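Local coordinates for protein oligogalacturonate-specific porin kdgM (PDB 4FQE) that forms a monomeric beta-barrel porin in the outer membrane of Dickeya dadantii that passes oligogalacturonides and is required for full virulence, at residues A[110-115]-A[131-136]; A[152-157]-A[170-175]; A[75-80]-A[94-99]. All coordinates share one frame; numbering follows the deposited sequence.

Interaction 1: residues A[110-115]-A[131-136]; sequences RYRPYF and GYTLTG. With C8E ((hydroxyethyloxy)tri(ethyloxy)octane), chain H; C8E ((hydroxyethyloxy)tri(ethyloxy)octane), chain E.
Thr135 OG1 is gripped from several sides. Arg110 NH2 donates to it over 3.2 Å, and the oxygen lies near the edge of the guanidinium, a little out of its plane. A water that accepts a hydrogen bond from Arg110 NE donates one to Thr135 OG1 at 2.6 Å. The hydroxyl is also hydrogen-bonded to Glu153 OE1 on the next strand. Arg110 and Thr135 lie side by side and point the same way. The arginine chain runs out straight and then bends at chi3 (61°), which brings NH2 alongside the threonine hydroxyl. The same water also bonds to Arg110 O and Thr133 OG1. A second water joins Thr133 OG1 to Arg112 O and, in the conformer modelled here, to Arg112 NE. Thr133 is thus tied to both arginine residues through solvent.

Further along this face, Gly131 CA packs over the Tyr114 ring as a CH-pi contact, 3.8 Å from the ring centroid. Six backbone hydrogen bonds join the strands. The other face, with Tyr111, Pro113, Tyr132 and Leu134, is largely aromatic and aliphatic. Tyr111 CE1 touches Tyr132 CB at 3.6 Å, and the two side chains cross at about a right angle. Detergent lies against this face: Pro113 CD meets C1 of C8E chain H at 3.4 Å, and Leu134 CD2 meets C10 of C8E chain E at 3.7 Å.

In the barrel, strands 105-116 and 131-142 run antiparallel side by side. Strand 90-100 flanks the first, and strand 146-157 flanks the second.

Interaction 2: residues A[152-157]-A[170-175]; sequences LEYKKG and YDITHN
Leu152 opens the contact through one methyl. Its CD1 sits 3.5 Å from His174 CE1 and 3.6 Å from Ile172 CG2, so that it lies between the imidazole and the isoleucine branch. The leucine and the histidine lie side by side, pointing the same way. His174 ND1 is hydrogen-bonded to Tyr150 OH, which helps to fix the turn of the imidazole.

Glu153 makes two backbone bonds with Thr173, the shorter from Thr173 N to Glu153 O at 2.8 Å. A water donates to Glu153 O and is bonded to Thr173 OG1 at 2.7 Å, so the carbonyl is held by both backbone and solvent. The side chains of this pair meet only through their CB atoms. The carboxylate of Glu153 is held by Thr135 on strand 131-142.

Tyr154 returns to the face of Leu152, Ile172 and His174. Its CE1 touches Tyr170 CD1 at 3.6 Å. The ring planes are 26° apart but slid past each other, so they barely overlap. Tyr170 has CG between its backbone N and carbonyl carbon (chi1 68°), which brings its CB and ring against Tyr154 CE1; the two side chains cross at about a right angle. Ile172 CG1 meets the edge of the Tyr154 ring at Tyr154 CD1, 4.0 Å away.

Lys155 bonds through its backbone to Asp171 in both directions. Their charged ends stay apart, with Lys155 NZ 6.2 Å from Asp171 OD2.

Strand 146-157 is held on its other side by strand 131-142, through backbone bonds to Gly136, Leu134 and Tyr132. Strand 171-180 continues the barrel toward strand 186-195.

Interaction 3: residues A[75-80]-A[94-99]; sequences SIEPGF and YLRGRA. With C8E ((hydroxyethyloxy)tri(ethyloxy)octane), chain H; C8E ((hydroxyethyloxy)tri(ethyloxy)octane), chain E.
Glu77 and Tyr94 have the most surface buried here, and Arg96 completes the polar group. Tyr94 OH donates to Glu77 OE1 over 2.8 Å. Arg96 meets the same carboxylate side-on in a salt bridge. Its NE bonds to Glu77 OE2 at 3.1 Å. Its NH1 also bonds to Glu77 OE2, at 3.3 Å, and more weakly to Glu77 OE1. Both nitrogens reach OE2 from the same face of the carboxylate, out of its plane, and the two flat groups are turned 35° apart. Glu77 extends fully, with CG anti to its backbone N (chi1 177°), and this carries the acid out alongside Arg96. Arg26 NH2 adds a second salt bridge at OE1. So many donors probably keep the carboxylate ionised.

Tyr94 takes chi1 66°, which folds its ring across the neighbouring strand. Gly79 CA lies over the ring centre, 3.7 Å from the centroid, in a CH-pi contact. At the other end of this face, Ser75 OG packs on Arg98 CB at 3.4 Å, and a water links Ser75 OG to Arg96 O.

The opposite face carries Pro78 and Leu95, and detergent lies against it. Gly97 CA lies 3.4 Å from C1 of C8E chain E, and Tyr94 O lies 3.4 Å from C4 of C8E chain H.

The strands form the beta hairpin 74-85 and 90-100. Charged and polar groups on one face and detergent on the other are characteristic of a transmembrane porin barrel, with its polar lumen and lipid-facing outside.

All three contacts join neighbouring strands of one closed antiparallel barrel. Interactions 1 and 2 have centres 9 Å apart and meet where strands 131-142 and 146-157 run side by side; Leu134 O and Tyr154 N are 2.8 Å apart, probably hydrogen-bonded. Interaction 3 lies about 12 Å from interaction 1, centre to centre. There Tyr111 N and Leu95 O, 2.9 Å apart, probably bond strands 105-116 and 90-100. Interactions 2 and 3 do not touch, their nearest atoms being about 9 Å apart. Two detergent molecules, C8E chains H and E, lie against the outer face of interactions 1 and 3. Arg110 and Arg96 share the inner face, consistent with a lumen suited to anionic oligogalacturonides.

Interaction 1: residues A[110-115]-A[131-136]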
loop_
_atom_site.group_PDB
_atom_site.type_symbol
_atom_site.label_atom_id
_atom_site.label_comp_id
_atom_site.label_asym_id
_atom_site.label_seq_id
_atom_site.Cartn_x
_atom_site.Cartn_y
_atom_site.Cartn_z
ATOM N N ARG A 110 -3.469 -8.233 -6.096
ATOM C CA ARG A 110 -3.664 -8.624 -4.695
ATOM C C ARG A 110 -5.117 -8.935 -4.450
ATOM O O ARG A 110 -5.968 -8.123 -4.772
ATOM C CB ARG A 110 -3.213 -7.508 -3.728
ATOM C CG ARG A 110 -3.337 -7.934 -2.235
ATOM C CD ARG A 110 -2.897 -6.814 -1.288
ATOM N NE ARG A 110 -3.767 -5.657 -1.495
ATOM C CZ ARG A 110 -3.578 -4.452 -0.980
ATOM N NH1 ARG A 110 -2.551 -4.220 -0.157
ATOM N NH2 ARG A 110 -4.430 -3.479 -1.293
ATOM N N TYR A 111 -5.384 -10.106 -3.856
ATOM C CA TYR A 111 -6.705 -10.460 -3.309
ATOM C C TYR A 111 -6.639 -10.370 -1.782
ATOM O O TYR A 111 -5.795 -11.001 -1.156
ATOM C CB TYR A 111 -7.136 -11.865 -3.751
ATOM C CG TYR A 111 -8.415 -12.356 -3.093
ATOM C CD1 TYR A 111 -9.631 -11.703 -3.295
ATOM C CD2 TYR A 111 -8.401 -13.464 -2.271
ATOM C CE1 TYR A 111 -10.783 -12.150 -2.682
ATOM C CE2 TYR A 111 -9.550 -13.915 -1.646
ATOM C CZ TYR A 111 -10.737 -13.257 -1.875
ATOM O OH TYR A 111 -11.846 -13.733 -1.228
ATOM N N ARG A 112 -7.503 -9.529 -1.211
ATOM C CA ARG A 112 -7.501 -9.265 0.219
ATOM C C ARG A 112 -8.924 -9.267 0.779
ATOM O O ARG A 112 -9.592 -8.214 0.814
ATOM C CB ARG A 112 -6.801 -7.925 0.503
ATOM C CG ARG A 112 -6.650 -7.566 1.976
ATOM C CD ARG A 112 -5.806 -6.314 2.184
ATOM N NE ARG A 112 -6.472 -5.091 1.736
ATOM C CZ ARG A 112 -5.987 -3.866 1.915
ATOM N NH1 ARG A 112 -4.832 -3.691 2.538
ATOM N NH2 ARG A 112 -6.657 -2.807 1.480
ATOM N N PRO A 113 -9.392 -10.419 1.258
ATOM C CA PRO A 113 -10.687 -10.385 1.885
ATOM C C PRO A 113 -10.592 -9.592 3.192
ATOM O O PRO A 113 -9.489 -9.376 3.707
ATOM C CB PRO A 113 -11.023 -11.863 2.119
ATOM C CG PRO A 113 -9.737 -12.574 2.092
ATOM C CD PRO A 113 -8.824 -11.785 1.213
ATOM N N TYR A 114 -11.724 -9.108 3.686
ATOM C CA TYR A 114 -11.749 -8.443 4.984
ATOM C C TYR A 114 -12.859 -9.061 5.819
ATOM O O TYR A 114 -13.930 -9.379 5.325
ATOM C CB TYR A 114 -11.873 -6.903 4.871
ATOM C CG TYR A 114 -13.125 -6.358 4.220
ATOM C CD1 TYR A 114 -14.306 -6.205 4.947
ATOM C CD2 TYR A 114 -13.117 -5.953 2.889
ATOM C CE1 TYR A 114 -15.449 -5.688 4.354
ATOM C CE2 TYR A 114 -14.258 -5.446 2.274
ATOM C CZ TYR A 114 -15.410 -5.296 3.011
ATOM O OH TYR A 114 -16.541 -4.790 2.409
ATOM N N PHE A 115 -12.539 -9.315 7.078
ATOM C CA PHE A 115 -13.516 -9.798 8.049
ATOM C C PHE A 115 -13.469 -8.722 9.130
ATOM O O PHE A 115 -12.565 -8.727 9.943
ATOM C CB PHE A 115 -13.132 -11.202 8.554
ATOM C CG PHE A 115 -12.845 -12.200 7.454
ATOM C CD1 PHE A 115 -13.858 -13.002 6.933
ATOM C CD2 PHE A 115 -11.558 -12.338 6.932
ATOM C CE1 PHE A 115 -13.599 -13.913 5.923
ATOM C CE2 PHE A 115 -11.297 -13.231 5.913
ATOM C CZ PHE A 115 -12.318 -14.026 5.399
ATOM N N GLY A 131 -16.087 -8.819 3.112
ATOM C CA GLY A 131 -16.013 -8.542 1.689
ATOM C C GLY A 131 -14.610 -8.835 1.219
ATOM O O GLY A 131 -13.872 -9.626 1.824
ATOM N N TYR A 132 -14.228 -8.177 0.145
ATOM C CA TYR A 132 -12.876 -8.300 -0.318
ATOM C C TYR A 132 -12.479 -7.120 -1.168
ATOM O O TYR A 132 -13.338 -6.431 -1.738
ATOM C CB TYR A 132 -12.715 -9.613 -1.097
ATOM C CG TYR A 132 -13.476 -9.695 -2.404
ATOM C CD1 TYR A 132 -12.918 -9.206 -3.585
ATOM C CD2 TYR A 132 -14.723 -10.301 -2.478
ATOM C CE1 TYR A 132 -13.595 -9.290 -4.795
ATOM C CE2 TYR A 132 -15.404 -10.404 -3.700
ATOM C CZ TYR A 132 -14.832 -9.893 -4.839
ATOM O OH TYR A 132 -15.482 -9.968 -6.063
ATOM N N THR A 133 -11.179 -6.877 -1.237
ATOM C CA THR A 133 -10.649 -6.030 -2.292
ATOM C C THR A 133 -9.778 -6.795 -3.282
ATOM O O THR A 133 -9.132 -7.785 -2.936
ATOM C CB THR A 133 -9.880 -4.831 -1.738
ATOM O OG1 THR A 133 -8.765 -5.296 -0.975
ATOM C CG2 THR A 133 -10.804 -4.001 -0.859
ATOM N N LEU A 134 -9.794 -6.317 -4.525
ATOM C CA LEU A 134 -8.915 -6.811 -5.568
ATOM C C LEU A 134 -8.207 -5.568 -6.119
ATOM O O LEU A 134 -8.857 -4.621 -6.608
ATOM C CB LEU A 134 -9.721 -7.557 -6.626
ATOM C CG LEU A 134 -8.973 -8.465 -7.612
ATOM C CD1 LEU A 134 -8.277 -9.626 -6.923
ATOM C CD2 LEU A 134 -9.905 -9.041 -8.702
ATOM N N THR A 135 -6.887 -5.561 -5.989
ATOM C CA THR A 135 -6.071 -4.389 -6.258
ATOM C C THR A 135 -5.064 -4.770 -7.324
ATOM O O THR A 135 -4.349 -5.757 -7.187
ATOM C CB THR A 135 -5.331 -3.948 -4.992
ATOM O OG1 THR A 135 -6.277 -3.754 -3.943
ATOM C CG2 THR A 135 -4.578 -2.637 -5.234
ATOM N N GLY A 136 -5.028 -4.028 -8.406
ATOM C CA GLY A 136 -3.991 -4.239 -9.399
ATOM C C GLY A 136 -3.120 -3.027 -9.436
ATOM O O GLY A 136 -3.615 -1.923 -9.215
HETATM C C1 C8E H . -6.470 -14.147 0.886
HETATM C C2 C8E H . -6.579 -15.548 1.430
HETATM C C3 C8E H . -5.436 -16.382 0.872
HETATM C C4 C8E H . -4.081 -15.839 1.308
HETATM C C5 C8E H . -3.381 -16.754 2.292
HETATM C C6 C8E H . -3.894 -16.483 3.698
HETATM C C7 C8E H . -2.902 -15.683 4.528
HETATM C C8 C8E H . -3.288 -15.693 6.005
HETATM O O9 C8E H . -2.632 -16.772 6.678
HETATM C C10 C8E H . -2.980 -16.883 8.063
HETATM C C11 C8E H . -1.750 -17.310 8.864
HETATM O O12 C8E H . -1.139 -16.205 9.528
HETATM C C13 C8E H . 0.246 -16.386 9.848
HETATM C C14 C8E H . 1.130 -15.920 8.688
HETATM O O15 C8E H . 2.169 -15.024 9.107
HETATM C C16 C8E H . 3.449 -15.228 8.480
HETATM C C17 C8E H . 3.539 -14.611 7.089
HETATM O O18 C8E H . 3.199 -15.586 6.093
HETATM C C19 C8E H . 1.945 -15.352 5.457
HETATM C C20 C8E H . 1.105 -16.621 5.443
HETATM O O21 C8E H . -0.230 -16.351 5.883
HETATM C C1 C8E E . -1.367 -13.534 -8.563
HETATM C C2 C8E E . -2.024 -14.521 -7.618
HETATM C C3 C8E E . -2.867 -13.833 -6.548
HETATM C C4 C8E E . -3.982 -12.994 -7.156
HETATM C C5 C8E E . -5.357 -13.332 -6.591
HETATM C C6 C8E E . -5.827 -14.728 -7.022
HETATM C C7 C8E E . -7.321 -14.870 -7.357
HETATM C C8 C8E E . -8.127 -13.581 -7.525
HETATM O O9 C8E E . -9.510 -13.858 -7.775
HETATM C C10 C8E E . -10.309 -12.690 -8.001
HETATM C C11 C8E E . -11.646 -12.764 -7.270
HETATM O O12 C8E E . -12.641 -12.032 -8.004
HETATM C C13 C8E E . -13.322 -12.833 -8.981
HETATM C C14 C8E E . -13.790 -12.013 -10.187
HETATM O O15 C8E E . -12.773 -11.106 -10.642
HETATM C C16 C8E E . -13.320 -9.832 -11.000
HETATM C C17 C8E E . -12.266 -8.916 -11.631
HETATM O O18 C8E E . -12.672 -7.543 -11.531
HETATM C C19 C8E E . -13.824 -7.213 -12.315
HETATM C C20 C8E E . -15.059 -7.114 -11.418
HETATM O O21 C8E E . -16.114 -7.990 -11.839
HETATM O O HOH W 1 -6.494 -5.936 -2.570
HETATM O O HOH W 2 -9.456 -5.635 1.749
#

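Interaction 2: residues A[152-157]-A[170-175]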
loop_
_atom_site.group_PDB
_atom_site.type_symbol
_atom_site.label_atom_id
_atom_site.label_comp_id
_atom_site.label_asym_id
_atom_site.label_seq_id
_atom_site.Cartn_x
_atom_site.Cartn_y
_atom_site.Cartn_z
ATOM N N LEU A 152 -5.565 0.226 -9.500
ATOM C CA LEU A 152 -6.982 0.090 -9.711
ATOM C C LEU A 152 -7.434 -0.821 -8.596
ATOM O O LEU A 152 -6.830 -1.859 -8.389
ATOM C CB LEU A 152 -7.252 -0.551 -11.080
ATOM C CG LEU A 152 -8.686 -0.914 -11.453
ATOM C CD1 LEU A 152 -9.677 0.228 -11.356
ATOM C CD2 LEU A 152 -8.726 -1.456 -12.879
ATOM N N GLU A 153 -8.464 -0.425 -7.867
ATOM C CA GLU A 153 -8.933 -1.206 -6.747
ATOM C C GLU A 153 -10.430 -1.411 -6.815
ATOM O O GLU A 153 -11.206 -0.463 -7.002
ATOM C CB GLU A 153 -8.522 -0.551 -5.433
ATOM C CG GLU A 153 -8.816 -1.410 -4.230
ATOM C CD GLU A 153 -8.050 -0.968 -2.992
ATOM O OE1 GLU A 153 -6.802 -1.170 -2.955
ATOM O OE2 GLU A 153 -8.695 -0.424 -2.063
ATOM N N TYR A 154 -10.824 -2.677 -6.669
ATOM C CA TYR A 154 -12.206 -3.061 -6.708
ATOM C C TYR A 154 -12.572 -3.604 -5.331
ATOM O O TYR A 154 -11.961 -4.563 -4.854
ATOM C CB TYR A 154 -12.387 -4.137 -7.777
ATOM C CG TYR A 154 -13.745 -4.768 -7.836
ATOM C CD1 TYR A 154 -14.782 -4.190 -8.590
ATOM C CD2 TYR A 154 -13.994 -5.973 -7.188
ATOM C CE1 TYR A 154 -16.036 -4.796 -8.659
ATOM C CE2 TYR A 154 -15.240 -6.573 -7.246
ATOM C CZ TYR A 154 -16.257 -5.990 -7.982
ATOM O OH TYR A 154 -17.489 -6.628 -8.029
ATOM N N LYS A 155 -13.574 -2.996 -4.712
ATOM C CA LYS A 155 -14.031 -3.436 -3.395
ATOM C C LYS A 155 -15.470 -3.886 -3.481
ATOM O O LYS A 155 -16.321 -3.188 -4.041
ATOM C CB LYS A 155 -13.890 -2.325 -2.365
ATOM C CG LYS A 155 -14.148 -2.761 -0.926
ATOM C CD LYS A 155 -14.043 -1.577 0.020
ATOM C CE LYS A 155 -14.402 -1.960 1.440
ATOM N NZ LYS A 155 -14.014 -0.879 2.384
ATOM N N LYS A 156 -15.738 -5.047 -2.890
ATOM C CA LYS A 156 -17.069 -5.599 -2.861
ATOM C C LYS A 156 -17.390 -6.064 -1.465
ATOM O O LYS A 156 -16.621 -6.814 -0.879
ATOM C CB LYS A 156 -17.166 -6.777 -3.831
ATOM C CG LYS A 156 -18.505 -7.492 -3.770
ATOM C CD LYS A 156 -19.038 -7.815 -5.155
ATOM C CE LYS A 156 -20.194 -8.801 -5.073
ATOM N NZ LYS A 156 -20.831 -9.028 -6.404
ATOM N N GLY A 157 -18.524 -5.612 -0.945
ATOM C CA GLY A 157 -19.012 -6.046 0.361
ATOM C C GLY A 157 -19.827 -7.326 0.285
ATOM O O GLY A 157 -20.340 -7.707 -0.783
ATOM N N TYR A 170 -20.541 -2.334 -5.383
ATOM C CA TYR A 170 -19.084 -2.330 -5.377
ATOM C C TYR A 170 -18.515 -0.919 -5.556
ATOM O O TYR A 170 -19.173 -0.036 -6.125
ATOM C CB TYR A 170 -18.571 -3.230 -6.497
ATOM C CG TYR A 170 -18.884 -2.657 -7.844
ATOM C CD1 TYR A 170 -17.996 -1.784 -8.469
ATOM C CD2 TYR A 170 -20.093 -2.933 -8.472
ATOM C CE1 TYR A 170 -18.296 -1.217 -9.699
ATOM C CE2 TYR A 170 -20.400 -2.370 -9.703
ATOM C CZ TYR A 170 -19.500 -1.516 -10.309
ATOM O OH TYR A 170 -19.789 -0.965 -11.537
ATOM N N ASP A 171 -17.293 -0.709 -5.093
ATOM C CA ASP A 171 -16.594 0.565 -5.326
ATOM C C ASP A 171 -15.355 0.357 -6.158
ATOM O O ASP A 171 -14.628 -0.618 -5.973
ATOM C CB ASP A 171 -16.163 1.223 -4.016
ATOM C CG ASP A 171 -17.324 1.852 -3.259
ATOM O OD1 ASP A 171 -18.433 2.027 -3.840
ATOM O OD2 ASP A 171 -17.113 2.167 -2.066
ATOM N N ILE A 172 -15.099 1.293 -7.062
ATOM C CA ILE A 172 -13.864 1.270 -7.810
ATOM C C ILE A 172 -13.043 2.516 -7.482
ATOM O O ILE A 172 -13.567 3.632 -7.411
ATOM C CB ILE A 172 -14.117 1.119 -9.327
ATOM C CG1 ILE A 172 -14.581 -0.312 -9.627
ATOM C CG2 ILE A 172 -12.853 1.399 -10.118
ATOM C CD1 ILE A 172 -15.133 -0.479 -11.021
ATOM N N THR A 173 -11.749 2.305 -7.303
ATOM C CA THR A 173 -10.804 3.368 -7.014
ATOM C C THR A 173 -9.717 3.347 -8.064
ATOM O O THR A 173 -9.180 2.289 -8.399
ATOM C CB THR A 173 -10.172 3.188 -5.621
ATOM O OG1 THR A 173 -11.195 3.353 -4.646
ATOM C CG2 THR A 173 -9.100 4.230 -5.360
ATOM N N HIS A 174 -9.405 4.526 -8.575
ATOM C CA HIS A 174 -8.266 4.744 -9.458
ATOM C C HIS A 174 -7.281 5.633 -8.753
ATOM O O HIS A 174 -7.650 6.710 -8.233
ATOM C CB HIS A 174 -8.717 5.420 -10.723
ATOM C CG HIS A 174 -9.714 4.629 -11.548
ATOM N ND1 HIS A 174 -9.334 3.685 -12.427
ATOM C CD2 HIS A 174 -11.097 4.731 -11.655
ATOM C CE1 HIS A 174 -10.428 3.159 -13.031
ATOM N NE2 HIS A 174 -11.507 3.808 -12.562
ATOM N N ASN A 175 -6.034 5.210 -8.684
ATOM C CA ASN A 175 -5.025 5.990 -8.004
ATOM C C ASN A 175 -3.738 6.097 -8.803
ATOM O O ASN A 175 -3.296 5.109 -9.436
ATOM C CB ASN A 175 -4.759 5.394 -6.617
ATOM C CG ASN A 175 -4.107 6.382 -5.675
ATOM O OD1 ASN A 175 -4.749 7.323 -5.206
ATOM N ND2 ASN A 175 -2.867 6.102 -5.298
HETATM O O HOH W 3 -12.027 0.844 -4.432
#

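Interaction 3: residues A[75-80]-A[94-99]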
loop_
_atom_site.group_PDB
_atom_site.type_symbol
_atom_site.label_atom_id
_atom_site.label_comp_id
_atom_site.label_asym_id
_atom_site.label_seq_id
_atom_site.Cartn_x
_atom_site.Cartn_y
_atom_site.Cartn_z
ATOM N N SER A 75 6.694 -13.685 -8.485
ATOM C CA SER A 75 6.731 -13.920 -7.054
ATOM C C SER A 75 5.303 -13.970 -6.489
ATOM O O SER A 75 4.370 -13.467 -7.090
ATOM C CB SER A 75 7.556 -12.829 -6.350
ATOM O OG SER A 75 6.962 -11.559 -6.531
ATOM N N ILE A 76 5.138 -14.637 -5.358
ATOM C CA ILE A 76 3.865 -14.664 -4.661
ATOM C C ILE A 76 4.104 -14.349 -3.187
ATOM O O ILE A 76 5.101 -14.812 -2.604
ATOM C CB ILE A 76 3.157 -16.016 -4.803
ATOM C CG1 ILE A 76 4.067 -17.146 -4.325
ATOM C CG2 ILE A 76 2.741 -16.224 -6.249
ATOM C CD1 ILE A 76 3.367 -18.471 -4.267
ATOM N N GLU A 77 3.198 -13.537 -2.616
ATOM C CA GLU A 77 3.296 -13.002 -1.243
ATOM C C GLU A 77 2.004 -13.225 -0.456
ATOM O O GLU A 77 1.058 -12.470 -0.618
ATOM C CB GLU A 77 3.614 -11.497 -1.275
ATOM C CG GLU A 77 3.662 -10.823 0.110
ATOM C CD GLU A 77 3.789 -9.305 0.025
ATOM O OE1 GLU A 77 3.782 -8.650 1.077
ATOM O OE2 GLU A 77 3.883 -8.742 -1.079
ATOM N N PRO A 78 1.945 -14.274 0.391
ATOM C CA PRO A 78 0.804 -14.410 1.283
ATOM C C PRO A 78 1.034 -13.501 2.469
ATOM O O PRO A 78 2.178 -13.279 2.848
ATOM C CB PRO A 78 0.840 -15.876 1.701
ATOM C CG PRO A 78 2.241 -16.315 1.484
ATOM C CD PRO A 78 2.752 -15.503 0.339
ATOM N N GLY A 79 -0.023 -12.947 3.029
ATOM C CA GLY A 79 0.157 -11.993 4.101
ATOM C C GLY A 79 -0.989 -12.092 5.049
ATOM O O GLY A 79 -2.051 -12.554 4.692
ATOM N N PHE A 80 -0.730 -11.618 6.253
ATOM C CA PHE A 80 -1.638 -11.647 7.390
ATOM C C PHE A 80 -1.660 -10.233 7.945
ATOM O O PHE A 80 -0.609 -9.682 8.201
ATOM C CB PHE A 80 -1.060 -12.582 8.452
ATOM C CG PHE A 80 -1.846 -12.613 9.721
ATOM C CD1 PHE A 80 -2.943 -13.436 9.852
ATOM C CD2 PHE A 80 -1.492 -11.803 10.789
ATOM C CE1 PHE A 80 -3.664 -13.453 11.035
ATOM C CE2 PHE A 80 -2.218 -11.813 11.973
ATOM C CZ PHE A 80 -3.315 -12.638 12.073
ATOM N N TYR A 94 -4.068 -11.729 2.891
ATOM C CA TYR A 94 -4.013 -11.461 1.453
ATOM C C TYR A 94 -3.049 -12.336 0.703
ATOM O O TYR A 94 -2.193 -12.955 1.304
ATOM C CB TYR A 94 -3.662 -9.995 1.201
ATOM C CG TYR A 94 -2.268 -9.566 1.623
ATOM C CD1 TYR A 94 -2.044 -8.933 2.858
ATOM C CD2 TYR A 94 -1.172 -9.776 0.791
ATOM C CE1 TYR A 94 -0.770 -8.504 3.225
ATOM C CE2 TYR A 94 0.099 -9.372 1.169
ATOM C CZ TYR A 94 0.295 -8.729 2.383
ATOM O OH TYR A 94 1.559 -8.350 2.756
ATOM N N LEU A 95 -3.215 -12.370 -0.611
ATOM C CA LEU A 95 -2.257 -12.988 -1.531
ATOM C C LEU A 95 -1.963 -11.983 -2.661
ATOM O O LEU A 95 -2.870 -11.539 -3.347
ATOM C CB LEU A 95 -2.830 -14.271 -2.120
ATOM C CG LEU A 95 -1.877 -15.167 -2.937
ATOM C CD1 LEU A 95 -0.683 -15.612 -2.099
ATOM C CD2 LEU A 95 -2.603 -16.409 -3.488
ATOM N N ARG A 96 -0.696 -11.617 -2.814
ATOM C CA ARG A 96 -0.275 -10.696 -3.871
ATOM C C ARG A 96 0.676 -11.418 -4.833
ATOM O O ARG A 96 1.704 -11.933 -4.426
ATOM C CB ARG A 96 0.407 -9.448 -3.280
ATOM C CG ARG A 96 0.934 -8.477 -4.339
ATOM C CD ARG A 96 1.159 -7.055 -3.816
ATOM N NE ARG A 96 1.631 -7.077 -2.429
ATOM C CZ ARG A 96 1.473 -6.095 -1.541
ATOM N NH1 ARG A 96 1.940 -6.246 -0.310
ATOM N NH2 ARG A 96 0.843 -4.967 -1.862
ATOM N N GLY A 97 0.323 -11.452 -6.103
ATOM C CA GLY A 97 1.234 -11.922 -7.135
ATOM C C GLY A 97 1.896 -10.778 -7.834
ATOM O O GLY A 97 1.253 -9.747 -8.085
ATOM N N ARG A 98 3.171 -10.948 -8.168
ATOM C CA ARG A 98 3.926 -9.920 -8.867
ATOM C C ARG A 98 4.665 -10.481 -10.079
ATOM O O ARG A 98 5.254 -11.562 -10.014
ATOM C CB ARG A 98 4.920 -9.249 -7.916
ATOM C CG ARG A 98 5.781 -8.192 -8.582
ATOM C CD ARG A 98 6.784 -7.562 -7.625
ATOM N NE ARG A 98 7.547 -6.515 -8.309
ATOM C CZ ARG A 98 8.576 -5.838 -7.792
ATOM N NH1 ARG A 98 9.030 -6.080 -6.549
ATOM N NH2 ARG A 98 9.170 -4.917 -8.532
ATOM N N ALA A 99 4.626 -9.737 -11.188
ATOM C CA ALA A 99 5.418 -10.067 -12.380
ATOM C C ALA A 99 6.279 -8.875 -12.781
ATOM O O ALA A 99 5.746 -7.815 -13.058
ATOM C CB ALA A 99 4.503 -10.456 -13.533
HETATM C C1 C8E H . -6.470 -14.147 0.886
HETATM C C2 C8E H . -6.579 -15.548 1.430
HETATM C C3 C8E H . -5.436 -16.382 0.872
HETATM C C4 C8E H . -4.081 -15.839 1.308
HETATM C C5 C8E H . -3.381 -16.754 2.292
HETATM C C6 C8E H . -3.894 -16.483 3.698
HETATM C C7 C8E H . -2.902 -15.683 4.528
HETATM C C8 C8E H . -3.288 -15.693 6.005
HETATM O O9 C8E H . -2.632 -16.772 6.678
HETATM C C10 C8E H . -2.980 -16.883 8.063
HETATM C C11 C8E H . -1.750 -17.310 8.864
HETATM O O12 C8E H . -1.139 -16.205 9.528
HETATM C C13 C8E H . 0.246 -16.386 9.848
HETATM C C14 C8E H . 1.130 -15.920 8.688
HETATM O O15 C8E H . 2.169 -15.024 9.107
HETATM C C16 C8E H . 3.449 -15.228 8.480
HETATM C C17 C8E H . 3.539 -14.611 7.089
HETATM O O18 C8E H . 3.199 -15.586 6.093
HETATM C C19 C8E H . 1.945 -15.352 5.457
HETATM C C20 C8E H . 1.105 -16.621 5.443
HETATM O O21 C8E H . -0.230 -16.351 5.883
HETATM C C1 C8E E . -1.367 -13.534 -8.563
HETATM C C2 C8E E . -2.024 -14.521 -7.618
HETATM C C3 C8E E . -2.867 -13.833 -6.548
HETATM C C4 C8E E . -3.982 -12.994 -7.156
HETATM C C5 C8E E . -5.357 -13.332 -6.591
HETATM C C6 C8E E . -5.827 -14.728 -7.022
HETATM C C7 C8E E . -7.321 -14.870 -7.357
HETATM C C8 C8E E . -8.127 -13.581 -7.525
HETATM O O9 C8E E . -9.510 -13.858 -7.775
HETATM C C10 C8E E . -10.309 -12.690 -8.001
HETATM C C11 C8E E . -11.646 -12.764 -7.270
HETATM O O12 C8E E . -12.641 -12.032 -8.004
HETATM C C13 C8E E . -13.322 -12.833 -8.981
HETATM C C14 C8E E . -13.790 -12.013 -10.187
HETATM O O15 C8E E . -12.773 -11.106 -10.642
HETATM C C16 C8E E . -13.320 -9.832 -11.000
HETATM C C17 C8E E . -12.266 -8.916 -11.631
HETATM O O18 C8E E . -12.672 -7.543 -11.531
HETATM C C19 C8E E . -13.824 -7.213 -12.315
HETATM C C20 C8E E . -15.059 -7.114 -11.418
HETATM O O21 C8E E . -16.114 -7.990 -11.839
HETATM O O HOH W 4 4.710 -11.299 -4.844
HETATM O O HOH W 5 8.203 -10.879 -8.783
#